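Local coordinates for protein exopolygalacturonase (Yersinia enterocolitica, PDB 2UVF) that probably hydrolyses pectic polygalacturonate from the chain end, as a periplasmic family 28 exopolygalacturonase that binds digalacturonic acid, at residues D83-F88 / V393-F398; I95-V100 / T283-R288. All coordinates share one frame; numbering follows the deposited sequence.

Interaction 1 (D83-F88 / V393-F398); sequences DNNDNF and VFNNFF
N85 on helix 81-88 and N395 in the turn between strands 391-394 and 397-399 mark the nearest backbone approach, with their CA atoms 8.3 Å apart. The helix and the turn therefore stay well separated and meet through these two buried asparagine side chains, with only 84 Å² buried between the segments. N395 sits in the left-handed helical region (phi 60°), where the chain bends from one strand into the next. Its CB already points at the helix, and chi1 -62° sets CG beside the backbone N, anti to the carbonyl carbon. N85 starts off across the line of approach, but its end swings in; N85 OD1 comes within 3.3 Å of N395 OD1, and the two amide planes stand 82° apart. N85 itself is oriented from within its helix, where its ND2 donates to A81 O. A left-handed asparagine between two strands is a recurrent feature of parallel beta-helices such as those of family 28 enzymes, and here N395 packs against N368 and N428 of the neighbouring coils. The turn is stiffened by N396, whose ND2 reaches back from above the carbonyl plane to F394 O at 3.1 Å, while its OD1 accepts from H372. Just before the turn, the F394 ring meets that of F427 on the next coil, their planes about parallel.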
ATOM      1  N   ASP A  83       4.085  -0.552 -23.455  1.00 39.27           N
ATOM      2  CA  ASP A  83       3.907   0.792 -24.033  1.00 38.61           C
ATOM      3  C   ASP A  83       2.701   1.527 -23.439  1.00 37.30           C
ATOM      4  O   ASP A  83       2.710   2.750 -23.290  1.00 36.24           O
ATOM      5  CB  ASP A  83       3.774   0.735 -25.575  1.00 39.84           C
ATOM      6  CG  ASP A  83       4.893  -0.088 -26.256  1.00 42.18           C
ATOM      7  OD1 ASP A  83       6.097   0.079 -25.915  1.00 46.46           O
ATOM      8  OD2 ASP A  83       4.555  -0.891 -27.162  1.00 44.57           O
ATOM      9  N   ASN A  84       1.657   0.775 -23.118  1.00 36.32           N
ATOM     10  CA  ASN A  84       0.510   1.336 -22.423  1.00 35.79           C
ATOM     11  C   ASN A  84       0.898   1.869 -21.053  1.00 35.14           C
ATOM     12  O   ASN A  84       0.643   3.032 -20.734  1.00 34.58           O
ATOM     13  CB  ASN A  84      -0.592   0.310 -22.275  1.00 35.69           C
ATOM     14  CG  ASN A  84      -1.851   0.907 -21.691  1.00 36.51           C
ATOM     15  OD1 ASN A  84      -2.122   0.786 -20.483  1.00 35.06           O
ATOM     16  ND2 ASN A  84      -2.629   1.553 -22.540  1.00 35.66           N
ATOM     17  N   ASN A  85       1.541   1.027 -20.254  1.00 35.26           N
ATOM     18  CA  ASN A  85       2.136   1.502 -18.993  1.00 34.85           C
ATOM     19  C   ASN A  85       3.066   2.735 -19.124  1.00 35.44           C
ATOM     20  O   ASN A  85       3.029   3.614 -18.260  1.00 35.29           O
ATOM     21  CB  ASN A  85       2.791   0.344 -18.242  1.00 34.85           C
ATOM     22  CG  ASN A  85       1.779  -0.492 -17.446  1.00 33.35           C
ATOM     23  OD1 ASN A  85       1.717  -0.382 -16.221  1.00 32.35           O
ATOM     24  ND2 ASN A  85       0.986  -1.330 -18.140  1.00 30.80           N
ATOM     25  N   ASP A  86       3.856   2.842 -20.203  1.00 35.34           N
ATOM     26  CA  ASP A  86       4.707   4.038 -20.402  1.00 35.58           C
ATOM     27  C   ASP A  86       3.865   5.324 -20.431  1.00 35.20           C
ATOM     28  O   ASP A  86       4.280   6.364 -19.932  1.00 35.40           O
ATOM     29  CB  ASP A  86       5.561   3.957 -21.693  1.00 35.78           C
ATOM     30  CG  ASP A  86       6.648   2.882 -21.641  1.00 36.59           C
ATOM     31  OD1 ASP A  86       7.101   2.512 -20.541  1.00 35.80           O
ATOM     32  OD2 ASP A  86       7.065   2.413 -22.726  1.00 36.81           O
ATOM     33  N   ASN A  87       2.678   5.227 -21.020  1.00 34.75           N
ATOM     34  CA  ASN A  87       1.725   6.340 -21.131  1.00 34.80           C
ATOM     35  C   ASN A  87       0.960   6.637 -19.812  1.00 33.79           C
ATOM     36  O   ASN A  87       0.885   7.798 -19.375  1.00 33.32           O
ATOM     37  CB  ASN A  87       0.763   6.019 -22.301  1.00 35.33           C
ATOM     38  CG  ASN A  87      -0.210   7.152 -22.640  1.00 38.53           C
ATOM     39  OD1 ASN A  87      -0.229   8.214 -22.009  1.00 41.58           O
ATOM     40  ND2 ASN A  87      -1.042   6.913 -23.667  1.00 41.98           N
ATOM     41  N   PHE A  88       0.425   5.590 -19.178  1.00 32.64           N
ATOM     42  CA  PHE A  88      -0.488   5.743 -18.034  1.00 32.18           C
ATOM     43  C   PHE A  88       0.037   5.455 -16.607  1.00 31.16           C
ATOM     44  O   PHE A  88      -0.534   5.954 -15.658  1.00 31.17           O
ATOM     45  CB  PHE A  88      -1.787   4.959 -18.288  1.00 32.91           C
ATOM     46  CG  PHE A  88      -2.476   5.325 -19.596  1.00 34.33           C
ATOM     47  CD1 PHE A  88      -3.102   6.570 -19.751  1.00 34.95           C
ATOM     48  CD2 PHE A  88      -2.481   4.434 -20.664  1.00 34.15           C
ATOM     49  CE1 PHE A  88      -3.733   6.915 -20.957  1.00 36.20           C
ATOM     50  CE2 PHE A  88      -3.106   4.761 -21.865  1.00 35.78           C
ATOM     51  CZ  PHE A  88      -3.736   5.996 -22.018  1.00 34.64           C
ATOM     52  N   VAL A 393      -3.435  -3.109  -5.409  1.00 29.20           N
ATOM     53  CA  VAL A 393      -2.611  -1.929  -5.609  1.00 27.42           C
ATOM     54  C   VAL A 393      -1.654  -2.154  -6.787  1.00 27.78           C
ATOM     55  O   VAL A 393      -0.794  -3.038  -6.751  1.00 27.35           O
ATOM     56  CB  VAL A 393      -1.799  -1.594  -4.328  1.00 28.10           C
ATOM     57  CG1 VAL A 393      -0.764  -0.507  -4.590  1.00 26.01           C
ATOM     58  CG2 VAL A 393      -2.712  -1.171  -3.187  1.00 25.93           C
ATOM     59  N   PHE A 394      -1.792  -1.333  -7.826  1.00 27.40           N
ATOM     60  CA  PHE A 394      -0.898  -1.402  -8.968  1.00 26.68           C
ATOM     61  C   PHE A 394      -0.559  -0.023  -9.520  1.00 26.15           C
ATOM     62  O   PHE A 394      -1.305   0.936  -9.303  1.00 26.03           O
ATOM     63  CB  PHE A 394      -1.460  -2.332 -10.058  1.00 27.15           C
ATOM     64  CG  PHE A 394      -2.731  -1.845 -10.734  1.00 26.12           C
ATOM     65  CD1 PHE A 394      -2.677  -1.306 -12.012  1.00 24.88           C
ATOM     66  CD2 PHE A 394      -3.986  -2.038 -10.137  1.00 26.08           C
ATOM     67  CE1 PHE A 394      -3.835  -0.908 -12.679  1.00 22.82           C
ATOM     68  CE2 PHE A 394      -5.164  -1.639 -10.792  1.00 25.47           C
ATOM     69  CZ  PHE A 394      -5.085  -1.067 -12.059  1.00 25.48           C
ATOM     70  N   ASN A 395       0.585   0.059 -10.195  1.00 25.51           N
ATOM     71  CA  ASN A 395       1.113   1.303 -10.777  1.00 25.42           C
ATOM     72  C   ASN A 395       1.403   2.436  -9.814  1.00 24.88           C
ATOM     73  O   ASN A 395       1.585   3.572 -10.239  1.00 25.33           O
ATOM     74  CB  ASN A 395       0.228   1.805 -11.931  1.00 25.42           C
ATOM     75  CG  ASN A 395       0.178   0.823 -13.077  1.00 27.56           C
ATOM     76  OD1 ASN A 395       0.816  -0.253 -13.037  1.00 27.43           O
ATOM     77  ND2 ASN A 395      -0.622   1.154 -14.092  1.00 30.68           N
ATOM     78  N   ASN A 396       1.474   2.124  -8.529  1.00 25.11           N
ATOM     79  CA  ASN A 396       1.749   3.130  -7.498  1.00 24.65           C
ATOM     80  C   ASN A 396       3.224   3.479  -7.462  1.00 23.63           C
ATOM     81  O   ASN A 396       4.061   2.641  -7.718  1.00 24.67           O
ATOM     82  CB  ASN A 396       1.301   2.621  -6.112  1.00 25.02           C
ATOM     83  CG  ASN A 396      -0.178   2.880  -5.808  1.00 24.11           C
ATOM     84  OD1 ASN A 396      -0.530   3.268  -4.689  1.00 23.53           O
ATOM     85  ND2 ASN A 396      -1.042   2.665  -6.781  1.00 25.96           N
ATOM     86  N   PHE A 397       3.539   4.732  -7.172  1.00 23.36           N
ATOM     87  CA  PHE A 397       4.886   5.123  -6.766  1.00 22.74           C
ATOM     88  C   PHE A 397       4.860   5.334  -5.237  1.00 22.38           C
ATOM     89  O   PHE A 397       4.002   6.041  -4.743  1.00 22.68           O
ATOM     90  CB  PHE A 397       5.315   6.406  -7.500  1.00 22.14           C
ATOM     91  CG  PHE A 397       6.641   6.995  -7.031  1.00 22.86           C
ATOM     92  CD1 PHE A 397       7.837   6.685  -7.681  1.00 21.46           C
ATOM     93  CD2 PHE A 397       6.681   7.903  -5.971  1.00 23.63           C
ATOM     94  CE1 PHE A 397       9.034   7.238  -7.265  1.00 20.82           C
ATOM     95  CE2 PHE A 397       7.880   8.457  -5.548  1.00 21.80           C
ATOM     96  CZ  PHE A 397       9.054   8.125  -6.194  1.00 20.90           C
ATOM     97  N   PHE A 398       5.782   4.707  -4.508  1.00 22.17           N
ATOM     98  CA  PHE A 398       5.844   4.844  -3.025  1.00 21.85           C
ATOM     99  C   PHE A 398       7.170   5.463  -2.600  1.00 21.59           C
ATOM    100  O   PHE A 398       8.223   4.931  -2.909  1.00 20.61           O
ATOM    101  CB  PHE A 398       5.664   3.505  -2.291  1.00 21.63           C
ATOM    102  CG  PHE A 398       4.283   2.934  -2.371  1.00 23.71           C
ATOM    103  CD1 PHE A 398       3.316   3.259  -1.416  1.00 25.01           C
ATOM    104  CD2 PHE A 398       3.944   2.044  -3.386  1.00 22.72           C
ATOM    105  CE1 PHE A 398       2.019   2.717  -1.496  1.00 22.49           C
ATOM    106  CE2 PHE A 398       2.677   1.498  -3.461  1.00 21.53           C
ATOM    107  CZ  PHE A 398       1.713   1.837  -2.519  1.00 22.17           C
TER

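Interaction 2 (I95-V100 / T283-R288). With NI (nickel (II) ion), chain J; SO4 (sulfate ion), chain G.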
ATOM      1  N   ILE A  95      10.426   1.997 -13.028  1.00 22.85           N
ATOM      2  CA  ILE A  95      10.709   0.585 -13.226  1.00 23.17           C
ATOM      3  C   ILE A  95      11.698   0.372 -14.369  1.00 23.37           C
ATOM      4  O   ILE A  95      12.605  -0.460 -14.269  1.00 22.79           O
ATOM      5  CB  ILE A  95       9.395  -0.237 -13.465  1.00 23.61           C
ATOM      6  CG1 ILE A  95       8.550  -0.245 -12.183  1.00 23.21           C
ATOM      7  CG2 ILE A  95       9.715  -1.672 -14.027  1.00 23.28           C
ATOM      8  CD1 ILE A  95       7.070  -0.464 -12.417  1.00 21.75           C
ATOM      9  N   ASP A  96      11.547   1.129 -15.454  1.00 22.88           N
ATOM     10  CA  ASP A  96      12.463   0.944 -16.577  1.00 22.72           C
ATOM     11  C   ASP A  96      13.858   1.382 -16.208  1.00 22.88           C
ATOM     12  O   ASP A  96      14.832   0.709 -16.512  1.00 23.25           O
ATOM     13  CB  ASP A  96      12.015   1.751 -17.762  1.00 23.43           C
ATOM     14  CG  ASP A  96      10.865   1.145 -18.483  1.00 22.38           C
ATOM     15  OD1 ASP A  96      10.387   0.039 -18.164  1.00 25.43           O
ATOM     16  OD2 ASP A  96      10.425   1.816 -19.405  1.00 25.72           O
ATOM     17  N   HIS A  97      13.950   2.514 -15.525  1.00 23.44           N
ATOM     18  CA  HIS A  97      15.233   3.072 -15.171  1.00 23.57           C
ATOM     19  C   HIS A  97      15.970   2.149 -14.210  1.00 24.01           C
ATOM     20  O   HIS A  97      17.205   2.065 -14.231  1.00 23.24           O
ATOM     21  CB  HIS A  97      15.071   4.483 -14.614  1.00 24.65           C
ATOM     22  CG  HIS A  97      16.330   5.018 -14.020  1.00 25.12           C
ATOM     23  ND1 HIS A  97      16.595   4.953 -12.668  1.00 24.57           N
ATOM     24  CD2 HIS A  97      17.429   5.550 -14.597  1.00 25.52           C
ATOM     25  CE1 HIS A  97      17.793   5.460 -12.436  1.00 26.78           C
ATOM     26  NE2 HIS A  97      18.328   5.818 -13.590  1.00 27.13           N
ATOM     27  N   PHE A  98      15.205   1.405 -13.415  1.00 24.63           N
ATOM     28  CA  PHE A  98      15.774   0.468 -12.438  1.00 26.36           C
ATOM     29  C   PHE A  98      16.718  -0.503 -13.152  1.00 27.39           C
ATOM     30  O   PHE A  98      17.762  -0.833 -12.639  1.00 27.21           O
ATOM     31  CB  PHE A  98      14.647  -0.261 -11.700  1.00 25.62           C
ATOM     32  CG  PHE A  98      15.114  -1.330 -10.747  1.00 28.25           C
ATOM     33  CD1 PHE A  98      15.370  -1.025  -9.404  1.00 26.11           C
ATOM     34  CD2 PHE A  98      15.254  -2.657 -11.176  1.00 25.86           C
ATOM     35  CE1 PHE A  98      15.774  -2.012  -8.520  1.00 27.76           C
ATOM     36  CE2 PHE A  98      15.662  -3.642 -10.291  1.00 27.70           C
ATOM     37  CZ  PHE A  98      15.918  -3.323  -8.955  1.00 26.95           C
ATOM     38  N   TYR A  99      16.337  -0.954 -14.346  1.00 29.11           N
ATOM     39  CA  TYR A  99      17.165  -1.888 -15.099  1.00 30.76           C
ATOM     40  C   TYR A  99      18.300  -1.243 -15.907  1.00 32.58           C
ATOM     41  O   TYR A  99      19.166  -1.975 -16.378  1.00 32.76           O
ATOM     42  CB  TYR A  99      16.302  -2.755 -16.006  1.00 29.86           C
ATOM     43  CG  TYR A  99      15.269  -3.563 -15.257  1.00 28.92           C
ATOM     44  CD1 TYR A  99      15.611  -4.755 -14.616  1.00 26.48           C
ATOM     45  CD2 TYR A  99      13.947  -3.138 -15.190  1.00 26.65           C
ATOM     46  CE1 TYR A  99      14.659  -5.498 -13.943  1.00 24.40           C
ATOM     47  CE2 TYR A  99      12.998  -3.868 -14.498  1.00 25.99           C
ATOM     48  CZ  TYR A  99      13.361  -5.053 -13.894  1.00 25.96           C
ATOM     49  OH  TYR A  99      12.418  -5.782 -13.215  1.00 28.33           O
ATOM     50  N   VAL A 100      18.306   0.095 -16.063  1.00 35.08           N
ATOM     51  CA  VAL A 100      19.378   0.820 -16.775  1.00 37.35           C
ATOM     52  C   VAL A 100      20.765   0.510 -16.241  1.00 39.93           C
ATOM     53  O   VAL A 100      21.734   0.481 -16.998  1.00 40.50           O
ATOM     54  CB  VAL A 100      19.157   2.311 -16.718  1.00 37.94           C
ATOM     55  N   THR A 283      16.592  15.839  -5.646  1.00 27.23           N
ATOM     56  CA  THR A 283      16.405  15.424  -7.036  1.00 26.26           C
ATOM     57  C   THR A 283      16.490  13.887  -7.041  1.00 25.39           C
ATOM     58  O   THR A 283      17.468  13.342  -6.544  1.00 24.25           O
ATOM     59  CB  THR A 283      17.492  16.055  -7.959  1.00 26.25           C
ATOM     60  OG1 THR A 283      17.333  17.479  -7.982  1.00 25.59           O
ATOM     61  CG2 THR A 283      17.422  15.505  -9.419  1.00 26.10           C
ATOM     62  N   ASP A 284      15.477  13.204  -7.578  1.00 24.41           N
ATOM     63  CA  ASP A 284      15.475  11.721  -7.582  1.00 24.74           C
ATOM     64  C   ASP A 284      16.273  11.071  -8.723  1.00 24.39           C
ATOM     65  O   ASP A 284      16.974  11.764  -9.457  1.00 24.56           O
ATOM     66  CB  ASP A 284      14.061  11.110  -7.387  1.00 24.72           C
ATOM     67  CG  ASP A 284      13.197  11.109  -8.657  1.00 24.78           C
ATOM     68  OD1 ASP A 284      13.728  11.196  -9.797  1.00 23.58           O
ATOM     69  OD2 ASP A 284      11.957  10.980  -8.500  1.00 22.40           O
ATOM     70  N   GLU A 285      16.191   9.749  -8.829  1.00 24.64           N
ATOM     71  CA  GLU A 285      17.014   8.940  -9.753  1.00 24.73           C
ATOM     72  C   GLU A 285      16.600   9.099 -11.240  1.00 24.95           C
ATOM     73  O   GLU A 285      17.368   8.780 -12.151  1.00 24.52           O
ATOM     74  CB  GLU A 285      17.031   7.447  -9.319  1.00 23.85           C
ATOM     75  CG  GLU A 285      15.651   6.754  -9.238  1.00 23.53           C
ATOM     76  CD  GLU A 285      14.935   6.934  -7.897  1.00 26.01           C
ATOM     77  OE1 GLU A 285      15.354   7.798  -7.086  1.00 24.64           O
ATOM     78  OE2 GLU A 285      13.957   6.191  -7.644  1.00 25.12           O
ATOM     79  N   LEU A 286      15.376   9.566 -11.463  1.00 25.53           N
ATOM     80  CA  LEU A 286      14.938  10.051 -12.772  1.00 25.88           C
ATOM     81  C   LEU A 286      15.251  11.535 -13.004  1.00 25.75           C
ATOM     82  O   LEU A 286      14.980  12.080 -14.085  1.00 25.96           O
ATOM     83  CB  LEU A 286      13.433   9.820 -12.922  1.00 26.01           C
ATOM     84  CG  LEU A 286      12.970   8.732 -13.886  1.00 27.12           C
ATOM     85  CD1 LEU A 286      13.838   7.559 -13.830  1.00 29.90           C
ATOM     86  CD2 LEU A 286      11.544   8.374 -13.636  1.00 24.08           C
ATOM     87  N   GLY A 287      15.794  12.184 -11.979  1.00 26.09           N
ATOM     88  CA  GLY A 287      16.066  13.613 -11.993  1.00 26.09           C
ATOM     89  C   GLY A 287      14.831  14.446 -11.725  1.00 26.43           C
ATOM     90  O   GLY A 287      14.791  15.614 -12.056  1.00 25.94           O
ATOM     91  N   ARG A 288      13.804  13.832 -11.145  1.00 27.48           N
ATOM     92  CA  ARG A 288      12.569  14.538 -10.792  1.00 28.13           C
ATOM     93  C   ARG A 288      12.713  15.043  -9.366  1.00 28.40           C
ATOM     94  O   ARG A 288      13.550  14.546  -8.620  1.00 28.88           O
ATOM     95  CB  ARG A 288      11.362  13.611 -10.937  1.00 28.62           C
ATOM     96  CG  ARG A 288      11.168  13.086 -12.371  1.00 28.39           C
ATOM     97  CD  ARG A 288       9.811  12.501 -12.507  1.00 29.79           C
ATOM     98  NE  ARG A 288       9.663  11.828 -13.776  1.00 32.36           N
ATOM     99  CZ  ARG A 288       8.639  11.035 -14.077  1.00 33.53           C
ATOM    100  NH1 ARG A 288       7.688  10.826 -13.177  1.00 34.74           N
ATOM    101  NH2 ARG A 288       8.564  10.460 -15.273  1.00 31.65           N
TER
HETATM  102 NI    NI J1613      20.230   6.692 -13.900  1.00 32.95          NI
HETATM  103  S   SO4 G1610       7.021  10.770  -9.185  1.00 83.05           S
HETATM  104  O1  SO4 G1610       5.791  10.695  -9.978  1.00 82.61           O
HETATM  105  O2  SO4 G1610       8.064  11.388  -9.999  1.00 83.29           O
HETATM  106  O3  SO4 G1610       6.858  11.545  -7.956  1.00 82.31           O
HETATM  107  O4  SO4 G1610       7.396   9.416  -8.807  1.00 83.26           O
HETATM  108  O   HOH W   1      19.893   8.242 -12.295  1.00 21.70           O
HETATM  109  O   HOH W   2      21.063   4.971 -12.611  1.00 25.68           O
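A surface nickel ion, distinct from the one at D376 and G401, ties H97 of helix 92-100 to the loop carrying E285. H97 NE2 binds the metal at 2.1 Å, as do two waters, one of which donates to E285 O at 2.6 Å. E285 O also hangs over one face of the imidazole, offset toward its rim, 3.4 Å from H97 CE1. L286 and the CB of E285 supply the nonpolar part: L286 CD1 lies 3.4 Å from H97 CB, the side chains running oppositely past each other, and E285 CB 3.8 Å from H97 CE1. CB of H97 heads for the loop, and chi1 170° then lays the ring beside the carbonyl carbon of H97. The loop is a type I turn from D284 to G287, reinforced by an Asx turn, D284 OD1 accepting from L286 N (2.9 Å); it also accepts from R288 N (3.0 Å), from the opposite carboxylate face. The E285 carboxylate turns away to R432 and Y430, and R288 NH1 donates to a sulfate. With NE2 on the metal, the imidazole cannot donate from it to E285 O; nickel would instead polarise the bridging water and probably strengthen its bond to that carbonyl.

Both contacts join the region assigned to the N-terminal fibronectin type III domain to the beta-helical catalytic domain, and their centres are 14 Å apart. Helix 92-100 follows 81-88, and 283-288 precedes 393-398, so interaction 2 is nested within the loop that interaction 1 closes. The helices meet where D86 OD1 lies 3.6 Å from D96 OD2; K92 makes a salt bridge to D86 and a long, weak ion pair with D96, which probably eases the crowding of like charges. Y94 bridges the sites, its ring meeting F397 and its hydroxyl bonding to D284. Strand 397-399 of interaction 1 leads on to D402 and N406 in the digalacturonic acid pocket.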